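Local coordinates for aldehyde dehydrogenase 12 (Zea mays, PDB 6D97), which oxidises L-glutamate gamma-semialdehyde with NAD+ as an aldehyde dehydrogenase, the last step of proline catabolism in plants, at residues A[314-319]-A[347-352]; A[389-394]-A[436-441]; A[472-477]-A[486-491]. All coordinates share one frame; numbering follows the deposited sequence.

Interactions 1 and 2 are neighbours, with centres about 11 Å apart, and helix 345-354, half of interaction 1, also lies against interaction 2. From it Met349 CE rests 3.6 Å from Gln438 NE2 of interaction 2, while the CA of Lys350 comes equally near CD2 of Phe391. Interaction 3 stands apart: its centre is about 20 Å from that of interaction 1 and about 25 Å from that of interaction 2. Interactions 2 and 3 share one mixed sheet, with strand 388-391 at one edge and strand 485-488 at the other within this chain; the helices of interaction 1 pack against it. All three lie away from the NAD pocket, and interactions 1 and 3 both touch the second subunit.

Interaction 1: residues A[314-319]-A[347-352]; sequences WVCDQD and EKMKKL
The carboxylate of Asp317 is gripped on both oxygens: OD2 forms a salt bridge with Arg356, and OD1 accepts a hydrogen bond from a water 2.7 Å away. That same water donates to the backbone O of Met349 at 2.8 Å, bridging the two helices, which make no direct hydrogen bond here. CG of Asp317 stands anti to the backbone N (chi1 174°), which lays the carboxylate beside the C-terminal half of segment 347-352, with CG 3.7 Å from Leu352 CB. Leu352 in turn sends CD1 to the other helix's backbone, 3.7 Å from Trp314 N. Further along, Met349 lays its sulfur against Cys316, SD to CB 3.9 Å. Replacing Asp317 with an alanine would probably cost Arg356 this ion pair and break the water bridge to Met349 O. The second subunit covers the outer side, with its Leu543 on Leu352 and its Trp541 on Trp314. The axes cross at -46°, 9.2 Å apart, and Cys316 and Met349 both reach strand 331-337: two helices side by side on a sheet, the layered alpha/beta packing of this aldehyde dehydrogenase domain, with helix 309-321 forming the beta-alpha-beta crossover between strands 298-302 and 331-337.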
ATOM      1  N   TRP A 314     -27.697  24.924   9.809  1.00 33.30           N
ATOM      2  CA  TRP A 314     -26.705  25.014  10.875  1.00 31.19           C
ATOM      3  C   TRP A 314     -25.294  24.882  10.322  1.00 33.95           C
ATOM      4  O   TRP A 314     -24.391  25.638  10.701  1.00 33.25           O
ATOM      5  CB  TRP A 314     -26.979  23.939  11.924  1.00 28.22           C
ATOM      6  CG  TRP A 314     -25.881  23.738  12.920  1.00 33.45           C
ATOM      7  CD1 TRP A 314     -25.523  24.579  13.934  1.00 28.47           C
ATOM      8  CD2 TRP A 314     -25.016  22.601  13.016  1.00 24.31           C
ATOM      9  NE1 TRP A 314     -24.479  24.039  14.649  1.00 35.67           N
ATOM     10  CE2 TRP A 314     -24.149  22.825  14.104  1.00 29.60           C
ATOM     11  CE3 TRP A 314     -24.889  21.415  12.287  1.00 34.03           C
ATOM     12  CZ2 TRP A 314     -23.171  21.907  14.478  1.00 33.78           C
ATOM     13  CZ3 TRP A 314     -23.918  20.504  12.660  1.00 32.91           C
ATOM     14  CH2 TRP A 314     -23.071  20.756  13.745  1.00 31.31           C
ATOM     15  N   VAL A 315     -25.090  23.934   9.406  1.00 31.31           N
ATOM     16  CA  VAL A 315     -23.766  23.744   8.823  1.00 32.73           C
ATOM     17  C   VAL A 315     -23.374  24.950   7.985  1.00 32.19           C
ATOM     18  O   VAL A 315     -22.208  25.364   7.972  1.00 30.78           O
ATOM     19  CB  VAL A 315     -23.734  22.445   8.000  1.00 31.59           C
ATOM     20  CG1 VAL A 315     -22.399  22.297   7.310  1.00 24.62           C
ATOM     21  CG2 VAL A 315     -24.003  21.260   8.897  1.00 24.59           C
ATOM     22  N   CYS A 316     -24.343  25.537   7.279  1.00 31.53           N
ATOM     23  CA  CYS A 316     -24.071  26.749   6.512  1.00 34.02           C
ATOM     24  C   CYS A 316     -23.612  27.883   7.421  1.00 32.36           C
ATOM     25  O   CYS A 316     -22.670  28.611   7.089  1.00 27.71           O
ATOM     26  CB  CYS A 316     -25.315  27.159   5.724  1.00 32.79           C
ATOM     27  SG  CYS A 316     -25.557  26.291   4.153  1.00 36.73           S
ATOM     28  N   ASP A 317     -24.257  28.043   8.578  1.00 26.10           N
ATOM     29  CA  ASP A 317     -23.866  29.109   9.495  1.00 26.53           C
ATOM     30  C   ASP A 317     -22.490  28.847  10.094  1.00 25.47           C
ATOM     31  O   ASP A 317     -21.675  29.769  10.220  1.00 28.47           O
ATOM     32  CB  ASP A 317     -24.910  29.263  10.600  1.00 25.85           C
ATOM     33  CG  ASP A 317     -24.490  30.267  11.661  1.00 29.62           C
ATOM     34  OD1 ASP A 317     -24.568  31.485  11.386  1.00 30.35           O
ATOM     35  OD2 ASP A 317     -24.071  29.837  12.759  1.00 28.82           O
ATOM     36  N   GLN A 318     -22.215  27.599  10.479  1.00 29.67           N
ATOM     37  CA  GLN A 318     -20.911  27.284  11.049  1.00 34.16           C
ATOM     38  C   GLN A 318     -19.819  27.371   9.995  1.00 33.98           C
ATOM     39  O   GLN A 318     -18.721  27.869  10.272  1.00 29.66           O
ATOM     40  CB  GLN A 318     -20.933  25.896  11.689  1.00 32.34           C
ATOM     41  CG  GLN A 318     -21.797  25.810  12.937  1.00 33.34           C
ATOM     42  CD  GLN A 318     -21.206  26.562  14.119  1.00 32.19           C
ATOM     43  OE1 GLN A 318     -21.924  27.204  14.883  1.00 31.12           O
ATOM     44  NE2 GLN A 318     -19.892  26.480  14.276  1.00 26.21           N
ATOM     45  N   ASP A 319     -20.103  26.900   8.779  1.00 32.95           N
ATOM     46  CA  ASP A 319     -19.100  26.944   7.719  1.00 34.07           C
ATOM     47  C   ASP A 319     -18.731  28.378   7.378  1.00 31.81           C
ATOM     48  O   ASP A 319     -17.551  28.708   7.221  1.00 30.06           O
ATOM     49  CB  ASP A 319     -19.605  26.218   6.474  1.00 35.40           C
ATOM     50  CG  ASP A 319     -19.441  24.719   6.567  1.00 34.63           C
ATOM     51  OD1 ASP A 319     -18.600  24.255   7.365  1.00 33.14           O
ATOM     52  OD2 ASP A 319     -20.153  24.008   5.829  1.00 37.51           O
ATOM     53  N   GLU A 347     -33.990  31.844   5.550  1.00 42.75           N
ATOM     54  CA  GLU A 347     -34.575  32.414   6.761  1.00 43.18           C
ATOM     55  C   GLU A 347     -33.890  31.869   8.008  1.00 43.33           C
ATOM     56  O   GLU A 347     -33.593  32.625   8.941  1.00 34.53           O
ATOM     57  CB  GLU A 347     -36.079  32.135   6.803  1.00 43.92           C
ATOM     58  CG  GLU A 347     -36.897  32.935   5.795  1.00 48.39           C
ATOM     59  CD  GLU A 347     -36.707  32.458   4.362  1.00 63.49           C
ATOM     60  OE1 GLU A 347     -36.178  31.340   4.173  1.00 58.53           O
ATOM     61  OE2 GLU A 347     -37.080  33.203   3.427  1.00 66.85           O
ATOM     62  N   LYS A 348     -33.620  30.559   8.036  1.00 44.58           N
ATOM     63  CA  LYS A 348     -32.906  29.976   9.168  1.00 39.68           C
ATOM     64  C   LYS A 348     -31.461  30.457   9.217  1.00 36.14           C
ATOM     65  O   LYS A 348     -30.914  30.672  10.304  1.00 40.86           O
ATOM     66  CB  LYS A 348     -32.962  28.450   9.104  1.00 33.68           C
ATOM     67  CG  LYS A 348     -34.363  27.876   9.194  1.00 46.52           C
ATOM     68  CD  LYS A 348     -34.387  26.416   8.762  1.00 54.69           C
ATOM     69  CE  LYS A 348     -35.799  25.852   8.767  1.00 42.20           C
ATOM     70  NZ  LYS A 348     -36.372  25.771  10.141  1.00 36.89           N
ATOM     71  N   MET A 349     -30.829  30.634   8.051  1.00 30.80           N
ATOM     72  CA  MET A 349     -29.463  31.152   8.023  1.00 28.80           C
ATOM     73  C   MET A 349     -29.400  32.565   8.582  1.00 36.84           C
ATOM     74  O   MET A 349     -28.445  32.926   9.282  1.00 34.28           O
ATOM     75  CB  MET A 349     -28.915  31.117   6.596  1.00 28.40           C
ATOM     76  CG  MET A 349     -28.371  29.761   6.174  1.00 33.49           C
ATOM     77  SD  MET A 349     -28.077  29.626   4.399  1.00 37.82           S
ATOM     78  CE  MET A 349     -26.831  30.887   4.155  1.00 30.93           C
ATOM     79  N   LYS A 350     -30.411  33.381   8.281  1.00 30.30           N
ATOM     80  CA  LYS A 350     -30.471  34.725   8.838  1.00 36.87           C
ATOM     81  C   LYS A 350     -30.577  34.681  10.357  1.00 45.48           C
ATOM     82  O   LYS A 350     -29.809  35.346  11.064  1.00 30.99           O
ATOM     83  CB  LYS A 350     -31.651  35.483   8.225  1.00 44.16           C
ATOM     84  CG  LYS A 350     -31.799  36.915   8.705  1.00 32.81           C
ATOM     85  CD  LYS A 350     -32.741  37.697   7.804  1.00 39.23           C
ATOM     86  CE  LYS A 350     -32.921  39.120   8.295  1.00 39.26           C
ATOM     87  NZ  LYS A 350     -33.496  39.155   9.666  1.00 45.32           N
ATOM     88  N   LYS A 351     -31.519  33.885  10.876  1.00 34.93           N
ATOM     89  CA  LYS A 351     -31.697  33.781  12.322  1.00 33.29           C
ATOM     90  C   LYS A 351     -30.443  33.242  12.997  1.00 38.42           C
ATOM     91  O   LYS A 351     -30.061  33.711  14.076  1.00 34.73           O
ATOM     92  CB  LYS A 351     -32.902  32.895  12.641  1.00 42.13           C
ATOM     93  CG  LYS A 351     -34.244  33.552  12.358  1.00 51.89           C
ATOM     94  CD  LYS A 351     -35.377  32.534  12.333  1.00 64.09           C
ATOM     95  CE  LYS A 351     -36.721  33.200  12.059  1.00 67.03           C
ATOM     96  NZ  LYS A 351     -37.800  32.207  11.804  1.00 70.54           N
ATOM     97  N   LEU A 352     -29.777  32.267  12.367  1.00 35.63           N
ATOM     98  CA  LEU A 352     -28.578  31.687  12.964  1.00 37.01           C
ATOM     99  C   LEU A 352     -27.424  32.681  12.998  1.00 38.72           C
ATOM    100  O   LEU A 352     -26.643  32.688  13.955  1.00 40.29           O
ATOM    101  CB  LEU A 352     -28.174  30.421  12.209  1.00 28.18           C
ATOM    102  CG  LEU A 352     -29.054  29.193  12.420  1.00 35.95           C
ATOM    103  CD1 LEU A 352     -28.706  28.152  11.381  1.00 27.64           C
ATOM    104  CD2 LEU A 352     -28.830  28.649  13.811  1.00 35.22           C
TER
HETATM  105  O   HOH W   1     -25.807  31.953   9.008  1.00 27.60           O
HETATM  106  O   HOH W   2     -25.343  30.749  15.158  1.00 30.99           O

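Interaction 2: residues A[389-394]-A[436-441]; sequences VLFGGE and PFQVVT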
ATOM      1  N   VAL A 389     -28.491  42.449  -0.247  1.00 45.97           N
ATOM      2  CA  VAL A 389     -28.017  41.939   1.034  1.00 43.43           C
ATOM      3  C   VAL A 389     -29.100  41.055   1.637  1.00 41.90           C
ATOM      4  O   VAL A 389     -30.239  41.492   1.837  1.00 44.95           O
ATOM      5  CB  VAL A 389     -27.654  43.086   1.985  1.00 41.73           C
ATOM      6  CG1 VAL A 389     -27.156  42.536   3.323  1.00 45.02           C
ATOM      7  CG2 VAL A 389     -26.620  43.994   1.347  1.00 35.48           C
ATOM      8  N   LEU A 390     -28.752  39.800   1.926  1.00 41.40           N
ATOM      9  CA  LEU A 390     -29.709  38.894   2.549  1.00 41.19           C
ATOM     10  C   LEU A 390     -29.767  39.096   4.058  1.00 41.55           C
ATOM     11  O   LEU A 390     -30.856  39.105   4.644  1.00 43.33           O
ATOM     12  CB  LEU A 390     -29.361  37.446   2.206  1.00 36.26           C
ATOM     13  CG  LEU A 390     -29.477  37.055   0.729  1.00 43.90           C
ATOM     14  CD1 LEU A 390     -28.909  35.662   0.514  1.00 46.81           C
ATOM     15  CD2 LEU A 390     -30.920  37.136   0.239  1.00 32.90           C
ATOM     16  N   PHE A 391     -28.614  39.259   4.704  1.00 40.68           N
ATOM     17  CA  PHE A 391     -28.580  39.657   6.105  1.00 37.14           C
ATOM     18  C   PHE A 391     -27.211  40.243   6.420  1.00 40.40           C
ATOM     19  O   PHE A 391     -26.266  40.133   5.636  1.00 40.87           O
ATOM     20  CB  PHE A 391     -28.922  38.492   7.047  1.00 33.02           C
ATOM     21  CG  PHE A 391     -28.232  37.198   6.714  1.00 38.62           C
ATOM     22  CD1 PHE A 391     -26.963  36.925   7.200  1.00 36.52           C
ATOM     23  CD2 PHE A 391     -28.872  36.236   5.947  1.00 33.96           C
ATOM     24  CE1 PHE A 391     -26.337  35.726   6.911  1.00 28.95           C
ATOM     25  CE2 PHE A 391     -28.250  35.038   5.648  1.00 32.59           C
ATOM     26  CZ  PHE A 391     -26.980  34.780   6.135  1.00 28.79           C
ATOM     27  N   GLY A 392     -27.126  40.886   7.583  1.00 42.60           N
ATOM     28  CA  GLY A 392     -25.884  41.534   7.969  1.00 39.15           C
ATOM     29  C   GLY A 392     -25.643  42.792   7.157  1.00 39.77           C
ATOM     30  O   GLY A 392     -26.572  43.536   6.822  1.00 37.04           O
ATOM     31  N   GLY A 393     -24.379  43.034   6.828  1.00 46.78           N
ATOM     32  CA  GLY A 393     -24.005  44.207   6.069  1.00 35.96           C
ATOM     33  C   GLY A 393     -23.734  45.446   6.890  1.00 42.11           C
ATOM     34  O   GLY A 393     -23.558  46.524   6.311  1.00 42.26           O
ATOM     35  N   GLU A 394     -23.695  45.330   8.212  1.00 40.50           N
ATOM     36  CA  GLU A 394     -23.466  46.453   9.105  1.00 49.37           C
ATOM     37  C   GLU A 394     -22.363  46.108  10.092  1.00 55.76           C
ATOM     38  O   GLU A 394     -22.144  44.931  10.397  1.00 48.16           O
ATOM     39  CB  GLU A 394     -24.748  46.822   9.866  1.00 45.03           C
ATOM     40  CG  GLU A 394     -25.855  47.357   8.970  1.00 56.61           C
ATOM     41  CD  GLU A 394     -27.201  47.415   9.666  1.00 70.06           C
ATOM     42  OE1 GLU A 394     -27.319  46.854  10.776  1.00 78.32           O
ATOM     43  OE2 GLU A 394     -28.139  48.018   9.098  1.00 74.65           O
ATOM     44  N   PRO A 436     -16.302  37.387   8.005  1.00 38.67           N
ATOM     45  CA  PRO A 436     -17.643  36.755   8.023  1.00 33.52           C
ATOM     46  C   PRO A 436     -18.518  37.281   6.881  1.00 45.19           C
ATOM     47  O   PRO A 436     -19.367  38.164   7.040  1.00 42.37           O
ATOM     48  CB  PRO A 436     -18.181  37.153   9.400  1.00 32.78           C
ATOM     49  CG  PRO A 436     -17.342  38.393   9.846  1.00 40.03           C
ATOM     50  CD  PRO A 436     -16.250  38.610   8.826  1.00 35.37           C
ATOM     51  N   PHE A 437     -18.319  36.705   5.697  1.00 50.59           N
ATOM     52  CA  PHE A 437     -18.920  37.247   4.482  1.00 41.29           C
ATOM     53  C   PHE A 437     -19.013  36.133   3.452  1.00 40.48           C
ATOM     54  O   PHE A 437     -18.023  35.433   3.198  1.00 34.88           O
ATOM     55  CB  PHE A 437     -18.114  38.429   3.921  1.00 34.00           C
ATOM     56  CG  PHE A 437     -18.757  39.108   2.738  1.00 47.18           C
ATOM     57  CD1 PHE A 437     -18.607  38.600   1.458  1.00 47.93           C
ATOM     58  CD2 PHE A 437     -19.535  40.242   2.903  1.00 47.49           C
ATOM     59  CE1 PHE A 437     -19.218  39.215   0.370  1.00 45.68           C
ATOM     60  CE2 PHE A 437     -20.144  40.856   1.806  1.00 44.71           C
ATOM     61  CZ  PHE A 437     -19.985  40.336   0.551  1.00 39.85           C
ATOM     62  N   GLN A 438     -20.182  35.990   2.833  1.00 32.37           N
ATOM     63  CA  GLN A 438     -20.369  34.996   1.791  1.00 30.26           C
ATOM     64  C   GLN A 438     -21.292  35.558   0.717  1.00 35.95           C
ATOM     65  O   GLN A 438     -22.091  36.466   0.964  1.00 36.98           O
ATOM     66  CB  GLN A 438     -20.973  33.692   2.341  1.00 29.92           C
ATOM     67  CG  GLN A 438     -22.313  33.869   3.036  1.00 28.72           C
ATOM     68  CD  GLN A 438     -22.967  32.549   3.354  1.00 37.45           C
ATOM     69  OE1 GLN A 438     -22.878  31.594   2.586  1.00 37.82           O
ATOM     70  NE2 GLN A 438     -23.659  32.496   4.464  1.00 41.62           N
ATOM     71  N   VAL A 439     -21.199  34.978  -0.476  1.00 39.27           N
ATOM     72  CA  VAL A 439     -22.113  35.266  -1.572  1.00 32.63           C
ATOM     73  C   VAL A 439     -23.060  34.081  -1.719  1.00 35.32           C
ATOM     74  O   VAL A 439     -22.639  32.919  -1.650  1.00 31.43           O
ATOM     75  CB  VAL A 439     -21.361  35.551  -2.884  1.00 35.23           C
ATOM     76  CG1 VAL A 439     -22.327  35.767  -4.040  1.00 35.95           C
ATOM     77  CG2 VAL A 439     -20.446  36.758  -2.706  1.00 36.12           C
ATOM     78  N   VAL A 440     -24.347  34.371  -1.891  1.00 31.36           N
ATOM     79  CA  VAL A 440     -25.363  33.358  -2.139  1.00 31.26           C
ATOM     80  C   VAL A 440     -25.917  33.585  -3.541  1.00 35.00           C
ATOM     81  O   VAL A 440     -26.094  34.732  -3.982  1.00 35.63           O
ATOM     82  CB  VAL A 440     -26.485  33.407  -1.088  1.00 38.06           C
ATOM     83  CG1 VAL A 440     -27.577  32.414  -1.406  1.00 34.92           C
ATOM     84  CG2 VAL A 440     -25.912  33.152   0.296  1.00 32.86           C
ATOM     85  N   THR A 441     -26.167  32.491  -4.258  1.00 33.78           N
ATOM     86  CA  THR A 441     -26.786  32.563  -5.569  1.00 40.03           C
ATOM     87  C   THR A 441     -27.703  31.361  -5.751  1.00 46.73           C
ATOM     88  O   THR A 441     -27.732  30.428  -4.940  1.00 50.52           O
ATOM     89  CB  THR A 441     -25.737  32.616  -6.684  1.00 42.81           C
ATOM     90  OG1 THR A 441     -26.359  33.082  -7.887  1.00 41.83           O
ATOM     91  CG2 THR A 441     -25.127  31.253  -6.930  1.00 32.97           C
TER
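Leu390 and Val440 make the tight part of this contact. One methyl, CD1 of Leu390, sits at the branch point of the valine, 3.7 Å from Val440 CB and 3.9 Å from Val440 CG2, and the two side chains meet at about a right angle. Val440 (chi1 176°) is turned so that both methyls flank that single leucine carbon. Toward this segment Phe391 is looser: its CZ stays 4.4 Å from Gln438 NE2. The chain then leaves the strand through Gly392 and Gly393, both at positive phi, and runs out to the solvent-exposed Glu394. The two strands are not sheet neighbours. Strand 411-414 runs between them, so the CA atoms of Leu390 and Val440 stay 8.5 Å apart; Leu390 and Phe391 both face its Ala412 in a classic beta bulge. Helix 345-354 packs on Leu390 through Leu346 and on Phe391 through Lys350 and Ser353. Gln438 spends its amide outside the contact, OE1 on Gln331 and NE2 on Tyr321. What holds the two segments directly is therefore van der Waals packing, while the polar amide beside it is satisfied by other partners and asks nothing of Phe391.

Interaction 3: residues A[472-477]-A[486-491]; sequences LFLQDV and TYAGIR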
ATOM      1  N   LEU A 472     -26.216  10.146  -8.548  1.00 26.01           N
ATOM      2  CA  LEU A 472     -25.955  10.613  -9.907  1.00 31.37           C
ATOM      3  C   LEU A 472     -25.553  12.084  -9.915  1.00 30.23           C
ATOM      4  O   LEU A 472     -24.698  12.494 -10.708  1.00 34.50           O
ATOM      5  CB  LEU A 472     -27.181  10.384 -10.791  1.00 27.62           C
ATOM      6  CG  LEU A 472     -27.786   8.977 -10.797  1.00 33.63           C
ATOM      7  CD1 LEU A 472     -28.960   8.924 -11.761  1.00 29.47           C
ATOM      8  CD2 LEU A 472     -26.759   7.905 -11.147  1.00 27.63           C
ATOM      9  N   PHE A 473     -26.161  12.891  -9.042  1.00 28.02           N
ATOM     10  CA  PHE A 473     -25.776  14.294  -8.924  1.00 29.69           C
ATOM     11  C   PHE A 473     -24.386  14.422  -8.316  1.00 32.93           C
ATOM     12  O   PHE A 473     -23.547  15.188  -8.806  1.00 32.12           O
ATOM     13  CB  PHE A 473     -26.808  15.045  -8.082  1.00 27.54           C
ATOM     14  CG  PHE A 473     -26.530  16.515  -7.934  1.00 29.80           C
ATOM     15  CD1 PHE A 473     -26.954  17.412  -8.900  1.00 28.28           C
ATOM     16  CD2 PHE A 473     -25.859  17.001  -6.821  1.00 28.04           C
ATOM     17  CE1 PHE A 473     -26.710  18.769  -8.763  1.00 27.52           C
ATOM     18  CE2 PHE A 473     -25.612  18.357  -6.676  1.00 26.30           C
ATOM     19  CZ  PHE A 473     -26.038  19.242  -7.647  1.00 27.08           C
ATOM     20  N   LEU A 474     -24.124  13.664  -7.247  1.00 25.37           N
ATOM     21  CA  LEU A 474     -22.830  13.730  -6.577  1.00 28.09           C
ATOM     22  C   LEU A 474     -21.699  13.349  -7.524  1.00 29.99           C
ATOM     23  O   LEU A 474     -20.719  14.088  -7.664  1.00 28.32           O
ATOM     24  CB  LEU A 474     -22.827  12.828  -5.340  1.00 25.31           C
ATOM     25  CG  LEU A 474     -23.649  13.267  -4.128  1.00 34.56           C
ATOM     26  CD1 LEU A 474     -23.536  12.235  -3.022  1.00 26.78           C
ATOM     27  CD2 LEU A 474     -23.193  14.630  -3.629  1.00 32.53           C
ATOM     28  N   GLN A 475     -21.825  12.202  -8.198  1.00 27.85           N
ATOM     29  CA  GLN A 475     -20.744  11.747  -9.068  1.00 27.99           C
ATOM     30  C   GLN A 475     -20.567  12.658 -10.275  1.00 24.50           C
ATOM     31  O   GLN A 475     -19.455  12.770 -10.808  1.00 32.42           O
ATOM     32  CB  GLN A 475     -20.996  10.306  -9.508  1.00 28.45           C
ATOM     33  CG  GLN A 475     -22.005  10.145 -10.628  1.00 24.17           C
ATOM     34  CD  GLN A 475     -22.292   8.690 -10.936  1.00 26.53           C
ATOM     35  OE1 GLN A 475     -21.793   7.794 -10.259  1.00 29.58           O
ATOM     36  NE2 GLN A 475     -23.106   8.448 -11.955  1.00 25.51           N
ATOM     37  N   ASP A 476     -21.636  13.325 -10.715  1.00 26.89           N
ATOM     38  CA  ASP A 476     -21.514  14.285 -11.806  1.00 31.32           C
ATOM     39  C   ASP A 476     -20.742  15.519 -11.357  1.00 30.75           C
ATOM     40  O   ASP A 476     -19.811  15.964 -12.039  1.00 31.10           O
ATOM     41  CB  ASP A 476     -22.902  14.670 -12.322  1.00 33.70           C
ATOM     42  CG  ASP A 476     -22.844  15.532 -13.566  1.00 50.23           C
ATOM     43  OD1 ASP A 476     -22.055  15.205 -14.475  1.00 52.14           O
ATOM     44  OD2 ASP A 476     -23.597  16.524 -13.649  1.00 64.07           O
ATOM     45  N   VAL A 477     -21.107  16.077 -10.203  1.00 28.10           N
ATOM     46  CA  VAL A 477     -20.421  17.259  -9.692  1.00 27.75           C
ATOM     47  C   VAL A 477     -18.984  16.927  -9.310  1.00 30.92           C
ATOM     48  O   VAL A 477     -18.054  17.681  -9.625  1.00 33.88           O
ATOM     49  CB  VAL A 477     -21.201  17.853  -8.506  1.00 29.07           C
ATOM     50  CG1 VAL A 477     -20.428  19.001  -7.900  1.00 25.20           C
ATOM     51  CG2 VAL A 477     -22.569  18.321  -8.967  1.00 25.52           C
ATOM     52  N   THR A 486     -13.085  17.878  -0.615  1.00 24.39           N
ATOM     53  CA  THR A 486     -14.483  18.024  -0.986  1.00 24.70           C
ATOM     54  C   THR A 486     -15.336  17.063  -0.171  1.00 32.01           C
ATOM     55  O   THR A 486     -15.046  15.864  -0.109  1.00 31.11           O
ATOM     56  CB  THR A 486     -14.675  17.761  -2.479  1.00 24.53           C
ATOM     57  OG1 THR A 486     -13.880  18.687  -3.230  1.00 23.79           O
ATOM     58  CG2 THR A 486     -16.136  17.930  -2.857  1.00 24.66           C
ATOM     59  N   TYR A 487     -16.387  17.594   0.448  1.00 26.29           N
ATOM     60  CA  TYR A 487     -17.342  16.802   1.211  1.00 24.12           C
ATOM     61  C   TYR A 487     -18.619  16.634   0.398  1.00 24.91           C
ATOM     62  O   TYR A 487     -19.071  17.572  -0.265  1.00 30.40           O
ATOM     63  CB  TYR A 487     -17.656  17.458   2.557  1.00 23.70           C
ATOM     64  CG  TYR A 487     -16.454  17.686   3.454  1.00 23.08           C
ATOM     65  CD1 TYR A 487     -15.547  18.707   3.190  1.00 26.82           C
ATOM     66  CD2 TYR A 487     -16.239  16.893   4.575  1.00 22.22           C
ATOM     67  CE1 TYR A 487     -14.458  18.928   4.008  1.00 27.61           C
ATOM     68  CE2 TYR A 487     -15.146  17.102   5.396  1.00 21.52           C
ATOM     69  CZ  TYR A 487     -14.259  18.120   5.108  1.00 28.41           C
ATOM     70  OH  TYR A 487     -13.176  18.334   5.929  1.00 36.29           O
ATOM     71  N   ALA A 488     -19.201  15.437   0.450  1.00 26.12           N
ATOM     72  CA  ALA A 488     -20.357  15.104  -0.375  1.00 28.19           C
ATOM     73  C   ALA A 488     -21.364  14.321   0.451  1.00 29.28           C
ATOM     74  O   ALA A 488     -21.007  13.333   1.098  1.00 29.44           O
ATOM     75  CB  ALA A 488     -19.945  14.294  -1.610  1.00 24.17           C
ATOM     76  N   GLY A 489     -22.620  14.749   0.406  1.00 30.51           N
ATOM     77  CA  GLY A 489     -23.661  14.144   1.210  1.00 24.21           C
ATOM     78  C   GLY A 489     -24.545  15.223   1.792  1.00 32.32           C
ATOM     79  O   GLY A 489     -24.197  16.404   1.719  1.00 31.42           O
ATOM     80  N   ILE A 490     -25.692  14.849   2.362  1.00 30.32           N
ATOM     81  CA  ILE A 490     -26.579  15.862   2.922  1.00 25.26           C
ATOM     82  C   ILE A 490     -25.949  16.540   4.132  1.00 25.96           C
ATOM     83  O   ILE A 490     -26.333  17.663   4.478  1.00 29.83           O
ATOM     84  CB  ILE A 490     -27.950  15.252   3.272  1.00 32.23           C
ATOM     85  CG1 ILE A 490     -29.039  16.328   3.225  1.00 40.45           C
ATOM     86  CG2 ILE A 490     -27.920  14.587   4.640  1.00 35.29           C
ATOM     87  CD1 ILE A 490     -29.215  16.964   1.849  1.00 39.83           C
ATOM     88  N   ARG A 491     -24.975  15.895   4.778  1.00 24.41           N
ATOM     89  CA  ARG A 491     -24.261  16.472   5.908  1.00 30.33           C
ATOM     90  C   ARG A 491     -22.934  17.096   5.495  1.00 33.64           C
ATOM     91  O   ARG A 491     -22.071  17.325   6.350  1.00 37.28           O
ATOM     92  CB  ARG A 491     -24.037  15.410   6.988  1.00 26.30           C
ATOM     93  CG  ARG A 491     -25.329  14.840   7.562  1.00 30.59           C
ATOM     94  CD  ARG A 491     -25.065  13.767   8.606  1.00 33.57           C
ATOM     95  NE  ARG A 491     -24.425  14.297   9.807  1.00 30.81           N
ATOM     96  CZ  ARG A 491     -24.168  13.576  10.893  1.00 31.80           C
ATOM     97  NH1 ARG A 491     -24.494  12.291  10.932  1.00 35.40           N
ATOM     98  NH2 ARG A 491     -23.583  14.142  11.940  1.00 34.52           N
TER
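Leu474 of the helix meets Ala488 of the strand, and the touching is done by one branch of the leucine. Its CG lies anti to the carbonyl carbon (chi1 -72°), which throws the fork off the helix toward the strand. CD1 then continues the extended line of the chain, anti to CA (chi2 179°), while CD2 branches off to the side and meets the CB of Ala488 at 3.8 Å. The two side chains do not meet head-on: their first bonds, from CA to CB, stand at roughly 110° to each other, and the leucine methyl comes in from one flank of the alanine. The same CD2 also reaches the backbone just beyond, 4.1 Å from Gly489 N. The small alanine is consistent with the close backbones, Leu474 CA to Ala488 CA measuring 6.8 Å, and no hydrogen bond crosses between the segments. Gly489 turns the chain off the end of the strand at a positive phi, where a side chain would run into the preceding carbonyl oxygen.

Leu474, Phe473 and Val477 all rest on Ile466 of strand 463-467, the strand next to 485-488, so the helix packs over both strands. Along the other edge of strand 485-488, Thr486, Tyr487 and Ala488 pair in a parallel ladder with a strand of the second subunit, whose Tyr532 packs on Ala488, while Gln475 bonds to Gly535 and Arg181 of the third subunit. Strand 463-467, helix 471-479 and strand 485-488 form a beta-alpha-beta crossover, the closing unit of a sheet that continues into a partner subunit, as in other oligomeric aldehyde dehydrogenases.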